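Local coordinates for protein 6-phosphogluconolactonase (Thermotoga maritima, PDB 1VL1) that hydrolyses 6-phosphogluconolactone to 6-phosphogluconate, the second step of the oxidative stage of the pentose phosphate pathway, at residues Thr16-Leu21 with Thr226-Gly231; Ala141-Gly146 with Leu191-Leu196; Ala186-Leu191 with Tyr218-Lys223. One frame throughout, in Å; residues are numbered along the deposited sequence.

Contact 1: Thr16-Leu21 with Thr226-Gly231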
ATOM      1  N   THR A  16     -14.642   9.900   4.978  1.00 28.02           N
ATOM      2  CA  THR A  16     -13.299   9.728   5.512  1.00 26.05           C
ATOM      3  C   THR A  16     -13.425   9.671   7.030  1.00 24.05           C
ATOM      4  O   THR A  16     -14.179  10.458   7.610  1.00 23.10           O
ATOM      5  CB  THR A  16     -12.417  10.924   5.086  1.00 26.32           C
ATOM      6  OG1 THR A  16     -12.248  10.908   3.653  1.00 32.25           O
ATOM      7  CG2 THR A  16     -11.009  10.817   5.636  1.00 25.55           C
ATOM      8  N   VAL A  17     -12.672   8.768   7.651  1.00 21.35           N
ATOM      9  CA  VAL A  17     -12.578   8.669   9.109  1.00 20.27           C
ATOM     10  C   VAL A  17     -11.105   8.818   9.489  1.00 20.61           C
ATOM     11  O   VAL A  17     -10.252   8.273   8.815  1.00 21.78           O
ATOM     12  CB  VAL A  17     -13.218   7.358   9.622  1.00 21.11           C
ATOM     13  CG1 VAL A  17     -13.164   7.285  11.102  1.00 22.31           C
ATOM     14  CG2 VAL A  17     -14.661   7.256   9.127  1.00 23.03           C
ATOM     15  N   ILE A  18     -10.821   9.654  10.503  1.00 18.14           N
ATOM     16  CA  ILE A  18      -9.482   9.831  11.043  1.00 19.17           C
ATOM     17  C   ILE A  18      -9.482   9.456  12.533  1.00 18.97           C
ATOM     18  O   ILE A  18     -10.253   9.973  13.301  1.00 18.62           O
ATOM     19  CB  ILE A  18      -9.007  11.320  10.911  1.00 19.37           C
ATOM     20  CG1 ILE A  18      -8.926  11.737   9.444  1.00 20.86           C
ATOM     21  CG2 ILE A  18      -7.673  11.472  11.570  1.00 20.80           C
ATOM     22  CD1 ILE A  18      -9.072  13.165   9.217  1.00 21.30           C
ATOM     23  N   TYR A  19      -8.613   8.494  12.883  1.00 19.25           N
ATOM     24  CA  TYR A  19      -8.368   8.088  14.257  1.00 20.13           C
ATOM     25  C   TYR A  19      -7.089   8.739  14.706  1.00 20.94           C
ATOM     26  O   TYR A  19      -6.076   8.525  14.042  1.00 19.17           O
ATOM     27  CB  TYR A  19      -8.179   6.579  14.330  1.00 21.89           C
ATOM     28  CG  TYR A  19      -9.442   5.787  14.071  1.00 21.70           C
ATOM     29  CD1 TYR A  19     -10.308   5.460  15.089  1.00 20.96           C
ATOM     30  CD2 TYR A  19      -9.734   5.327  12.809  1.00 24.87           C
ATOM     31  CE1 TYR A  19     -11.443   4.756  14.836  1.00 22.91           C
ATOM     32  CE2 TYR A  19     -10.866   4.630  12.555  1.00 24.95           C
ATOM     33  CZ  TYR A  19     -11.699   4.319  13.552  1.00 24.46           C
ATOM     34  OH  TYR A  19     -12.816   3.570  13.267  1.00 29.51           O
ATOM     35  N   LEU A  20      -7.132   9.464  15.815  1.00 21.97           N
ATOM     36  CA  LEU A  20      -5.977  10.108  16.415  1.00 22.93           C
ATOM     37  C   LEU A  20      -5.628   9.300  17.653  1.00 23.67           C
ATOM     38  O   LEU A  20      -6.415   9.243  18.599  1.00 22.07           O
ATOM     39  CB  LEU A  20      -6.249  11.534  16.829  1.00 23.85           C
ATOM     40  CG  LEU A  20      -6.716  12.541  15.793  1.00 26.45           C
ATOM     41  CD1 LEU A  20      -6.888  13.863  16.454  1.00 28.34           C
ATOM     42  CD2 LEU A  20      -5.707  12.629  14.695  1.00 28.09           C
ATOM     43  N   LEU A  21      -4.440   8.705  17.631  1.00 25.71           N
ATOM     44  CA  LEU A  21      -3.984   7.755  18.630  1.00 28.26           C
ATOM     45  C   LEU A  21      -2.745   8.297  19.357  1.00 29.84           C
ATOM     46  O   LEU A  21      -1.832   8.831  18.738  1.00 30.09           O
ATOM     47  CB  LEU A  21      -3.608   6.449  17.950  1.00 28.49           C
ATOM     48  CG  LEU A  21      -4.732   5.842  17.113  1.00 30.91           C
ATOM     49  CD1 LEU A  21      -4.260   5.062  15.910  1.00 34.53           C
ATOM     50  CD2 LEU A  21      -5.571   4.997  18.050  1.00 32.41           C
ATOM     51  N   THR A 226     -12.357   5.869   3.292  1.00 22.20           N
ATOM     52  CA  THR A 226     -10.960   6.170   3.509  1.00 21.81           C
ATOM     53  C   THR A 226     -10.766   6.408   5.003  1.00 20.76           C
ATOM     54  O   THR A 226     -11.539   7.116   5.644  1.00 21.11           O
ATOM     55  CB  THR A 226     -10.551   7.415   2.748  1.00 22.37           C
ATOM     56  OG1 THR A 226     -10.864   7.245   1.356  1.00 24.79           O
ATOM     57  CG2 THR A 226      -9.121   7.637   2.803  1.00 24.63           C
ATOM     58  N   VAL A 227      -9.772   5.745   5.553  1.00 21.11           N
ATOM     59  CA  VAL A 227      -9.478   5.807   6.979  1.00 20.53           C
ATOM     60  C   VAL A 227      -8.037   6.156   7.219  1.00 21.80           C
ATOM     61  O   VAL A 227      -7.141   5.524   6.657  1.00 22.73           O
ATOM     62  CB  VAL A 227      -9.729   4.438   7.626  1.00 22.35           C
ATOM     63  CG1 VAL A 227      -9.408   4.540   9.130  1.00 23.77           C
ATOM     64  CG2 VAL A 227     -11.201   3.950   7.407  1.00 22.19           C
ATOM     65  N   TRP A 228      -7.783   7.142   8.080  1.00 21.86           N
ATOM     66  CA  TRP A 228      -6.436   7.483   8.496  1.00 20.82           C
ATOM     67  C   TRP A 228      -6.254   7.005   9.960  1.00 20.93           C
ATOM     68  O   TRP A 228      -7.077   7.266  10.819  1.00 21.12           O
ATOM     69  CB  TRP A 228      -6.208   8.987   8.444  1.00 21.54           C
ATOM     70  CG  TRP A 228      -6.261   9.557   7.038  1.00 20.39           C
ATOM     71  CD1 TRP A 228      -7.385   9.738   6.289  1.00 21.77           C
ATOM     72  CD2 TRP A 228      -5.174  10.016   6.247  1.00 19.20           C
ATOM     73  NE1 TRP A 228      -7.070  10.275   5.078  1.00 20.37           N
ATOM     74  CE2 TRP A 228      -5.704  10.416   5.001  1.00 18.73           C
ATOM     75  CE3 TRP A 228      -3.811  10.103   6.442  1.00 20.37           C
ATOM     76  CZ2 TRP A 228      -4.925  10.958   4.000  1.00 23.37           C
ATOM     77  CZ3 TRP A 228      -3.034  10.642   5.430  1.00 21.77           C
ATOM     78  CH2 TRP A 228      -3.596  11.034   4.219  1.00 23.10           C
ATOM     79  N   PHE A 229      -5.130   6.336  10.215  1.00 20.32           N
ATOM     80  CA  PHE A 229      -4.734   6.002  11.572  1.00 20.90           C
ATOM     81  C   PHE A 229      -3.510   6.866  11.848  1.00 21.25           C
ATOM     82  O   PHE A 229      -2.433   6.634  11.269  1.00 22.16           O
ATOM     83  CB  PHE A 229      -4.395   4.510  11.674  1.00 21.60           C
ATOM     84  CG  PHE A 229      -5.546   3.607  11.449  1.00 22.21           C
ATOM     85  CD1 PHE A 229      -6.453   3.402  12.431  1.00 22.70           C
ATOM     86  CD2 PHE A 229      -5.715   2.930  10.231  1.00 24.52           C
ATOM     87  CE1 PHE A 229      -7.557   2.576  12.226  1.00 27.32           C
ATOM     88  CE2 PHE A 229      -6.823   2.083  10.032  1.00 26.47           C
ATOM     89  CZ  PHE A 229      -7.710   1.888  11.020  1.00 26.21           C
ATOM     90  N   VAL A 230      -3.677   7.858  12.708  1.00 20.80           N
ATOM     91  CA  VAL A 230      -2.674   8.883  12.940  1.00 20.60           C
ATOM     92  C   VAL A 230      -2.105   8.786  14.342  1.00 21.58           C
ATOM     93  O   VAL A 230      -2.843   8.913  15.333  1.00 20.10           O
ATOM     94  CB  VAL A 230      -3.285  10.250  12.772  1.00 20.46           C
ATOM     95  CG1 VAL A 230      -2.204  11.352  12.937  1.00 22.99           C
ATOM     96  CG2 VAL A 230      -3.999  10.326  11.421  1.00 21.65           C
ATOM     97  N   GLY A 231      -0.799   8.514  14.415  1.00 22.50           N
ATOM     98  CA  GLY A 231      -0.088   8.408  15.688  1.00 26.87           C
ATOM     99  C   GLY A 231       0.684   9.683  16.013  1.00 28.37           C
ATOM    100  O   GLY A 231       1.097  10.397  15.119  1.00 28.41           O
TER
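V17, Y19 and L21 are the residues through which strand 16-21 hydrogen-bonds to strand 226-231. The two run parallel, so V17 bonds the residues flanking its opposite number V227, and Y19 those flanking F229. V17 N gives its hydrogen to T226 O and V17 O accepts from W228 N, 2.8 Å; Y19 N reaches W228 O at 2.9 Å, almost straight at 176°, while Y19 O takes V230 N; L21 N closes the series on V230 O. The alpha hydrogens of T16, I18 and L20 add weaker CA-H...O contacts to T226, W228 and V230 carbonyls. Strand 16-21 forms one border of the Rossmann-like sheet, pairing there with the C-terminal strand alone, and the apolar contacts differ on its two faces. On the face of Y19 and F229, the tyrosine CG stands anti to its carbonyl carbon (chi1 -70°), as in F229, and the two rings lie side by side. Their planes are 11° apart but slid so that they barely overlap, with Y19 CD2 3.6 Å from F229 CE1. V227 CG1 touches both, in plane at the Y19 edge, 3.7 Å from CE2, and above the rim of one F229 face. Removing the ring with an alanine here would probably open a gap beside V227 CG1 and F229 CE1, and leave F28 of helix 25-43 without its aromatic neighbour. On the other face, T16 CG2 sits at the W228 indole edge, 3.8 Å from CD1. I18 CG1 lies beside W228 CB, its CG2 meets V230 CG2 at 3.9 Å, and L20 CD2 bends in against V230 CB.

Contact 2: Ala141-Gly146 with Leu191-Leu196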
ATOM      1  N   ALA A 141      -6.528  -1.370   0.718  1.00 23.55           N
ATOM      2  CA  ALA A 141      -5.219  -0.858   0.442  1.00 22.90           C
ATOM      3  C   ALA A 141      -4.684  -0.301   1.765  1.00 23.54           C
ATOM      4  O   ALA A 141      -5.359   0.456   2.422  1.00 22.96           O
ATOM      5  CB  ALA A 141      -5.243   0.213  -0.617  1.00 25.18           C
ATOM      6  N   ILE A 142      -3.522  -0.756   2.163  1.00 22.67           N
ATOM      7  CA  ILE A 142      -2.828  -0.299   3.386  1.00 23.43           C
ATOM      8  C   ILE A 142      -1.625   0.517   2.947  1.00 23.54           C
ATOM      9  O   ILE A 142      -0.586  -0.010   2.440  1.00 22.91           O
ATOM     10  CB  ILE A 142      -2.414  -1.495   4.309  1.00 23.27           C
ATOM     11  CG1 ILE A 142      -3.603  -2.393   4.614  1.00 23.75           C
ATOM     12  CG2 ILE A 142      -1.788  -0.980   5.608  1.00 23.88           C
ATOM     13  CD1 ILE A 142      -3.281  -3.705   5.288  1.00 27.05           C
ATOM     14  N   LEU A 143      -1.761   1.828   3.112  1.00 23.48           N
ATOM     15  CA  LEU A 143      -0.832   2.760   2.534  1.00 22.96           C
ATOM     16  C   LEU A 143      -0.182   3.623   3.564  1.00 24.00           C
ATOM     17  O   LEU A 143      -0.771   3.844   4.655  1.00 24.47           O
ATOM     18  CB  LEU A 143      -1.586   3.661   1.551  1.00 23.49           C
ATOM     19  CG  LEU A 143      -2.267   2.933   0.404  1.00 24.15           C
ATOM     20  CD1 LEU A 143      -3.037   3.946  -0.488  1.00 22.12           C
ATOM     21  CD2 LEU A 143      -1.256   2.118  -0.412  1.00 23.53           C
ATOM     22  N   GLY A 144       1.059   4.027   3.294  1.00 23.43           N
ATOM     23  CA  GLY A 144       1.728   5.116   4.017  1.00 23.58           C
ATOM     24  C   GLY A 144       1.636   6.439   3.294  1.00 22.24           C
ATOM     25  O   GLY A 144       1.075   6.532   2.201  1.00 24.13           O
ATOM     26  N   MET A 145       2.174   7.472   3.904  1.00 22.64           N
ATOM     27  CA  MET A 145       2.325   8.754   3.226  1.00 22.43           C
ATOM     28  C   MET A 145       3.619   9.350   3.689  1.00 23.44           C
ATOM     29  O   MET A 145       3.934   9.290   4.847  1.00 23.50           O
ATOM     30  CB  MET A 145       1.187   9.691   3.628  1.00 22.80           C
ATOM     31  CG  MET A 145       1.323  11.076   3.061  1.00 23.56           C
ATOM     32  SD  MET A 145       0.094  12.265   3.644  1.00 23.96           S
ATOM     33  CE  MET A 145       0.775  12.565   5.242  1.00 22.92           C
ATOM     34  N   GLY A 146       4.390   9.877   2.764  1.00 23.89           N
ATOM     35  CA  GLY A 146       5.623  10.502   3.071  1.00 23.26           C
ATOM     36  C   GLY A 146       5.420  11.834   3.737  1.00 23.54           C
ATOM     37  O   GLY A 146       4.336  12.412   3.666  1.00 23.34           O
ATOM     38  N   LEU A 191     -11.969  -0.814  -2.270  1.00 22.58           N
ATOM     39  CA  LEU A 191     -13.162  -0.547  -1.467  1.00 22.45           C
ATOM     40  C   LEU A 191     -12.782   0.297  -0.226  1.00 21.99           C
ATOM     41  O   LEU A 191     -13.447   1.287   0.069  1.00 20.86           O
ATOM     42  CB  LEU A 191     -13.860  -1.855  -1.064  1.00 23.03           C
ATOM     43  CG  LEU A 191     -14.401  -2.714  -2.220  1.00 24.31           C
ATOM     44  CD1 LEU A 191     -15.007  -4.021  -1.669  1.00 24.43           C
ATOM     45  CD2 LEU A 191     -15.507  -1.936  -3.000  1.00 27.23           C
ATOM     46  N   TYR A 192     -11.695  -0.090   0.440  1.00 22.61           N
ATOM     47  CA  TYR A 192     -11.236   0.582   1.660  1.00 23.41           C
ATOM     48  C   TYR A 192      -9.786   0.971   1.500  1.00 22.28           C
ATOM     49  O   TYR A 192      -8.974   0.174   1.085  1.00 22.30           O
ATOM     50  CB  TYR A 192     -11.408  -0.342   2.873  1.00 24.65           C
ATOM     51  CG  TYR A 192     -12.841  -0.753   3.117  1.00 27.55           C
ATOM     52  CD1 TYR A 192     -13.693   0.064   3.799  1.00 27.51           C
ATOM     53  CD2 TYR A 192     -13.349  -1.959   2.588  1.00 25.67           C
ATOM     54  CE1 TYR A 192     -15.035  -0.279   3.990  1.00 27.13           C
ATOM     55  CE2 TYR A 192     -14.717  -2.331   2.766  1.00 30.21           C
ATOM     56  CZ  TYR A 192     -15.543  -1.460   3.479  1.00 27.60           C
ATOM     57  OH  TYR A 192     -16.876  -1.753   3.718  1.00 31.57           O
ATOM     58  N   VAL A 193      -9.472   2.239   1.774  1.00 22.47           N
ATOM     59  CA  VAL A 193      -8.138   2.698   1.763  1.00 21.46           C
ATOM     60  C   VAL A 193      -7.802   3.128   3.203  1.00 23.30           C
ATOM     61  O   VAL A 193      -8.555   3.897   3.820  1.00 22.70           O
ATOM     62  CB  VAL A 193      -7.955   3.905   0.829  1.00 23.60           C
ATOM     63  CG1 VAL A 193      -6.631   4.515   1.027  1.00 21.97           C
ATOM     64  CG2 VAL A 193      -8.096   3.486  -0.619  1.00 23.04           C
ATOM     65  N   LEU A 194      -6.725   2.549   3.721  1.00 23.45           N
ATOM     66  CA  LEU A 194      -6.214   2.866   5.057  1.00 24.18           C
ATOM     67  C   LEU A 194      -4.886   3.560   4.914  1.00 23.81           C
ATOM     68  O   LEU A 194      -3.968   3.030   4.284  1.00 27.41           O
ATOM     69  CB  LEU A 194      -5.994   1.585   5.866  1.00 24.93           C
ATOM     70  CG  LEU A 194      -7.159   0.591   5.909  1.00 27.13           C
ATOM     71  CD1 LEU A 194      -6.879  -0.550   6.951  1.00 27.76           C
ATOM     72  CD2 LEU A 194      -8.437   1.247   6.208  1.00 26.82           C
ATOM     73  N   PHE A 195      -4.723   4.726   5.530  1.00 22.07           N
ATOM     74  CA  PHE A 195      -3.420   5.393   5.585  1.00 21.54           C
ATOM     75  C   PHE A 195      -2.864   5.241   7.007  1.00 21.86           C
ATOM     76  O   PHE A 195      -3.582   5.458   7.964  1.00 22.28           O
ATOM     77  CB  PHE A 195      -3.554   6.910   5.307  1.00 21.70           C
ATOM     78  CG  PHE A 195      -3.769   7.229   3.848  1.00 22.43           C
ATOM     79  CD1 PHE A 195      -2.669   7.371   2.992  1.00 23.95           C
ATOM     80  CD2 PHE A 195      -5.047   7.451   3.356  1.00 25.54           C
ATOM     81  CE1 PHE A 195      -2.850   7.662   1.663  1.00 23.72           C
ATOM     82  CE2 PHE A 195      -5.207   7.774   2.012  1.00 26.20           C
ATOM     83  CZ  PHE A 195      -4.156   7.867   1.201  1.00 23.88           C
ATOM     84  N   LEU A 196      -1.575   4.937   7.120  1.00 21.70           N
ATOM     85  CA  LEU A 196      -0.917   4.744   8.412  1.00 22.58           C
ATOM     86  C   LEU A 196       0.190   5.766   8.514  1.00 22.17           C
ATOM     87  O   LEU A 196       1.161   5.670   7.759  1.00 21.93           O
ATOM     88  CB  LEU A 196      -0.312   3.346   8.471  1.00 22.31           C
ATOM     89  CG  LEU A 196      -1.174   2.158   8.780  1.00 27.27           C
ATOM     90  CD1 LEU A 196      -2.510   2.193   8.240  1.00 31.06           C
ATOM     91  CD2 LEU A 196      -0.420   0.871   8.516  1.00 24.73           C
TER
HETATM   92  O   HOH W   1       3.299   6.620   6.540  1.00 16.10           O
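I142 CG2 pushes into the fork of L196, 3.7 Å from CD2 and a little farther from CD1. This is a diagonal contact, two residues ahead of L194, the bridge partner of I142: with chi1 at -53° the methyl stands anti to the backbone N and leans along the strand toward L196. Beside L194 itself the fit is slacker, I142 CG1 standing 4.4 Å from L194 CD1. These side chains form the face turned to helix 25-43, where I33 meets both I142 and L194. Strands 140-143 and 192-198 are central, parallel neighbours in the Rossmann-like sheet, joined here by four backbone hydrogen bonds from A141 N to Y192 O at one end to L196 N to L143 O at the other. Across the sheet, the small A141 leaves V193 CG2 4.3 Å from its CB, and S190 lies against A141 CB. V193 CG1, anti to its N (chi1 169°), leans forward to L143 CD1 at 3.9 Å. F195 CD1 then comes within 4.1 Å of L143 CB, and the ring turns its edge to G144 O. Beyond L143 the backbones separate, and a water bridges them, accepting from M145 N and donating to L196 O at 2.6 Å. The M145 side chain turns off toward W228, and a citrate, probably from the crystallisation liquor, lies close to G144, consistent with a pocket at the C-terminal ends of these strands.

Contact 3: Ala186-Leu191 with Tyr218-Lys223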
ATOM      1  N   ALA A 186      -5.614   2.759 -10.213  1.00 24.16           N
ATOM      2  CA  ALA A 186      -5.491   1.420  -9.631  1.00 22.88           C
ATOM      3  C   ALA A 186      -5.856   1.491  -8.140  1.00 22.72           C
ATOM      4  O   ALA A 186      -6.670   0.703  -7.625  1.00 21.97           O
ATOM      5  CB  ALA A 186      -4.087   0.875  -9.838  1.00 24.13           C
ATOM      6  N   LEU A 187      -5.280   2.475  -7.461  1.00 22.38           N
ATOM      7  CA  LEU A 187      -5.489   2.592  -5.993  1.00 23.75           C
ATOM      8  C   LEU A 187      -6.953   2.844  -5.681  1.00 23.61           C
ATOM      9  O   LEU A 187      -7.503   2.333  -4.701  1.00 23.78           O
ATOM     10  CB  LEU A 187      -4.567   3.674  -5.387  1.00 24.12           C
ATOM     11  CG  LEU A 187      -3.065   3.303  -5.360  1.00 24.48           C
ATOM     12  CD1 LEU A 187      -2.291   4.473  -4.869  1.00 22.79           C
ATOM     13  CD2 LEU A 187      -2.864   2.145  -4.419  1.00 25.08           C
ATOM     14  N   ASN A 188      -7.582   3.677  -6.501  1.00 22.45           N
ATOM     15  CA  ASN A 188      -8.963   4.060  -6.290  1.00 22.96           C
ATOM     16  C   ASN A 188     -10.014   2.992  -6.642  1.00 23.05           C
ATOM     17  O   ASN A 188     -11.208   3.172  -6.411  1.00 23.74           O
ATOM     18  CB  ASN A 188      -9.190   5.413  -6.991  1.00 20.68           C
ATOM     19  CG  ASN A 188      -8.540   6.585  -6.264  1.00 20.83           C
ATOM     20  OD1 ASN A 188      -8.090   6.452  -5.135  1.00 23.49           O
ATOM     21  ND2 ASN A 188      -8.465   7.729  -6.933  1.00 26.90           N
ATOM     22  N   THR A 189      -9.597   1.827  -7.151  1.00 23.77           N
ATOM     23  CA  THR A 189     -10.510   0.692  -7.214  1.00 24.56           C
ATOM     24  C   THR A 189     -10.697   0.013  -5.857  1.00 25.50           C
ATOM     25  O   THR A 189     -11.596  -0.823  -5.718  1.00 27.96           O
ATOM     26  CB  THR A 189     -10.061  -0.413  -8.197  1.00 25.32           C
ATOM     27  OG1 THR A 189      -8.827  -1.011  -7.759  1.00 24.46           O
ATOM     28  CG2 THR A 189      -9.787   0.164  -9.582  1.00 26.44           C
ATOM     29  N   SER A 190      -9.887   0.375  -4.872  1.00 23.46           N
ATOM     30  CA  SER A 190      -9.976  -0.244  -3.555  1.00 23.28           C
ATOM     31  C   SER A 190     -11.248   0.165  -2.822  1.00 23.32           C
ATOM     32  O   SER A 190     -11.580   1.344  -2.752  1.00 23.59           O
ATOM     33  CB  SER A 190      -8.786   0.162  -2.723  1.00 23.32           C
ATOM     34  OG  SER A 190      -7.519  -0.094  -3.292  1.00 23.61           O
ATOM     35  N   LEU A 191     -11.969  -0.814  -2.270  1.00 22.58           N
ATOM     36  CA  LEU A 191     -13.162  -0.547  -1.467  1.00 22.45           C
ATOM     37  C   LEU A 191     -12.782   0.297  -0.226  1.00 21.99           C
ATOM     38  O   LEU A 191     -13.447   1.287   0.069  1.00 20.86           O
ATOM     39  CB  LEU A 191     -13.860  -1.855  -1.064  1.00 23.03           C
ATOM     40  CG  LEU A 191     -14.401  -2.714  -2.220  1.00 24.31           C
ATOM     41  CD1 LEU A 191     -15.007  -4.021  -1.669  1.00 24.43           C
ATOM     42  CD2 LEU A 191     -15.507  -1.936  -3.000  1.00 27.23           C
ATOM     43  N   TYR A 218      -3.965  13.227  -1.287  1.00 21.25           N
ATOM     44  CA  TYR A 218      -5.317  13.836  -1.382  1.00 21.60           C
ATOM     45  C   TYR A 218      -6.193  13.100  -2.374  1.00 22.92           C
ATOM     46  O   TYR A 218      -7.389  13.039  -2.178  1.00 22.12           O
ATOM     47  CB  TYR A 218      -5.230  15.294  -1.845  1.00 22.65           C
ATOM     48  CG  TYR A 218      -6.539  15.991  -2.026  1.00 21.62           C
ATOM     49  CD1 TYR A 218      -7.279  16.428  -0.935  1.00 23.66           C
ATOM     50  CD2 TYR A 218      -7.044  16.224  -3.313  1.00 23.30           C
ATOM     51  CE1 TYR A 218      -8.488  17.088  -1.123  1.00 24.02           C
ATOM     52  CE2 TYR A 218      -8.197  16.914  -3.511  1.00 24.88           C
ATOM     53  CZ  TYR A 218      -8.946  17.303  -2.407  1.00 24.86           C
ATOM     54  OH  TYR A 218     -10.127  18.000  -2.572  1.00 26.31           O
ATOM     55  N   PHE A 219      -5.597  12.501  -3.404  1.00 22.11           N
ATOM     56  CA  PHE A 219      -6.412  11.913  -4.504  1.00 22.36           C
ATOM     57  C   PHE A 219      -6.730  10.458  -4.369  1.00 23.70           C
ATOM     58  O   PHE A 219      -7.440   9.915  -5.229  1.00 23.37           O
ATOM     59  CB  PHE A 219      -5.749  12.185  -5.859  1.00 22.99           C
ATOM     60  CG  PHE A 219      -5.616  13.644  -6.171  1.00 22.70           C
ATOM     61  CD1 PHE A 219      -6.694  14.379  -6.662  1.00 24.22           C
ATOM     62  CD2 PHE A 219      -4.438  14.292  -5.917  1.00 23.42           C
ATOM     63  CE1 PHE A 219      -6.592  15.721  -6.893  1.00 24.28           C
ATOM     64  CE2 PHE A 219      -4.334  15.677  -6.153  1.00 22.62           C
ATOM     65  CZ  PHE A 219      -5.400  16.373  -6.665  1.00 23.71           C
ATOM     66  N   VAL A 220      -6.259   9.815  -3.305  1.00 21.23           N
ATOM     67  CA  VAL A 220      -6.438   8.380  -3.134  1.00 21.97           C
ATOM     68  C   VAL A 220      -7.535   8.175  -2.096  1.00 22.51           C
ATOM     69  O   VAL A 220      -7.411   8.561  -0.917  1.00 23.83           O
ATOM     70  CB  VAL A 220      -5.146   7.624  -2.713  1.00 22.02           C
ATOM     71  CG1 VAL A 220      -5.439   6.164  -2.575  1.00 23.07           C
ATOM     72  CG2 VAL A 220      -4.118   7.762  -3.746  1.00 22.55           C
ATOM     73  N   ARG A 221      -8.637   7.601  -2.554  1.00 22.82           N
ATOM     74  CA  ARG A 221      -9.821   7.395  -1.736  1.00 22.92           C
ATOM     75  C   ARG A 221     -10.392   6.031  -1.954  1.00 22.98           C
ATOM     76  O   ARG A 221     -10.420   5.534  -3.098  1.00 22.55           O
ATOM     77  CB  ARG A 221     -10.879   8.410  -2.080  1.00 22.72           C
ATOM     78  CG  ARG A 221     -10.459   9.846  -1.987  1.00 25.55           C
ATOM     79  CD  ARG A 221     -10.221  10.365  -0.585  1.00 29.15           C
ATOM     80  NE  ARG A 221      -9.698  11.751  -0.672  1.00 28.92           N
ATOM     81  CZ  ARG A 221     -10.396  12.864  -0.628  1.00 31.14           C
ATOM     82  NH1 ARG A 221     -11.725  12.835  -0.478  1.00 31.55           N
ATOM     83  NH2 ARG A 221      -9.759  14.035  -0.752  1.00 28.33           N
ATOM     84  N   GLY A 222     -10.908   5.419  -0.892  1.00 22.99           N
ATOM     85  CA  GLY A 222     -11.619   4.163  -1.017  1.00 22.58           C
ATOM     86  C   GLY A 222     -13.008   4.365  -1.624  1.00 23.13           C
ATOM     87  O   GLY A 222     -13.633   5.403  -1.467  1.00 22.17           O
ATOM     88  N   LYS A 223     -13.490   3.386  -2.375  1.00 24.44           N
ATOM     89  CA  LYS A 223     -14.814   3.502  -2.943  1.00 24.76           C
ATOM     90  C   LYS A 223     -15.905   3.522  -1.868  1.00 25.45           C
ATOM     91  O   LYS A 223     -16.965   4.150  -2.050  1.00 25.09           O
ATOM     92  CB  LYS A 223     -15.130   2.318  -3.828  1.00 26.06           C
ATOM     93  CG  LYS A 223     -14.336   2.192  -5.050  1.00 30.49           C
ATOM     94  CD  LYS A 223     -14.788   0.882  -5.700  1.00 37.55           C
ATOM     95  CE  LYS A 223     -13.982   0.512  -6.892  1.00 41.85           C
ATOM     96  NZ  LYS A 223     -14.410  -0.823  -7.416  1.00 42.81           N
TER
HETATM   97  O   HOH W   2     -12.241   5.454  -5.189  1.00 22.93           O
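F219 O receives the amide of N188, ND2 lying 3.0 Å away and the oxygen almost in the amide plane. Next, V220 presses inward on L187: its CG1 is 3.9 Å from L187 CB, and CG2 meets L187 CD1. Around this pair, L143, V193 and F195 also touch V220. At R221 the backbone N returns to the same N188 side chain, 2.9 Å from OD1, but arrives above the carbonyl plane rather than on a lone pair. The one amide thus bridges F219 and R221, donating to the first and accepting from the second, which fixes its flip. A water donates to both N188 O and R221 O. The R221 side chain leaves this partner and curls back to its own loop, NH2 bonding Y218 O and lying over the rim of one Y218 ring face. N188 belongs to a type I turn, L187 to S190, between helix 184-187 and strand 192-198; the 218-223 loop leads into strand 225-231, so the contact ties the entrances of two neighbouring parallel strands. S190 OG and S190 N both bond L187 O from the same face. G222 lies tight against this turn: its CA is 3.3 Å from S190 O, and a CB would clash with L191 O. K223 N then bonds S190 O at 2.8 Å, in the carbonyl plane. Its chain, extended beyond CG, runs over the turn, CG 3.5 Å from N188 O and CE 3.0 Å from T189 O, with L191 CD2 against CD, and NZ ends on Q137 OE1.

How the contacts relate
Along the chain contact 1 is the outermost loop, closed by the first and last strands, and it encloses the other two. Contacts 2 and 3 alternate their segments and share L191, their centres about 9 Å apart. Contact 2 lies about 10 Å from contact 1, centre to centre, and both sit in one sheet, whose strands 140-143, 192-198, 225-231 and 16-21 are consecutive neighbours. V227 bonds V193 and F195 between them, and W228 stacks on F195. Contact 3, about 16 Å from contact 1, lies at the N-terminal ends of strands 192-198 and 225-231, joining the segments that lead into them, at the opposite end of the strands from G144, near which the citrate lies.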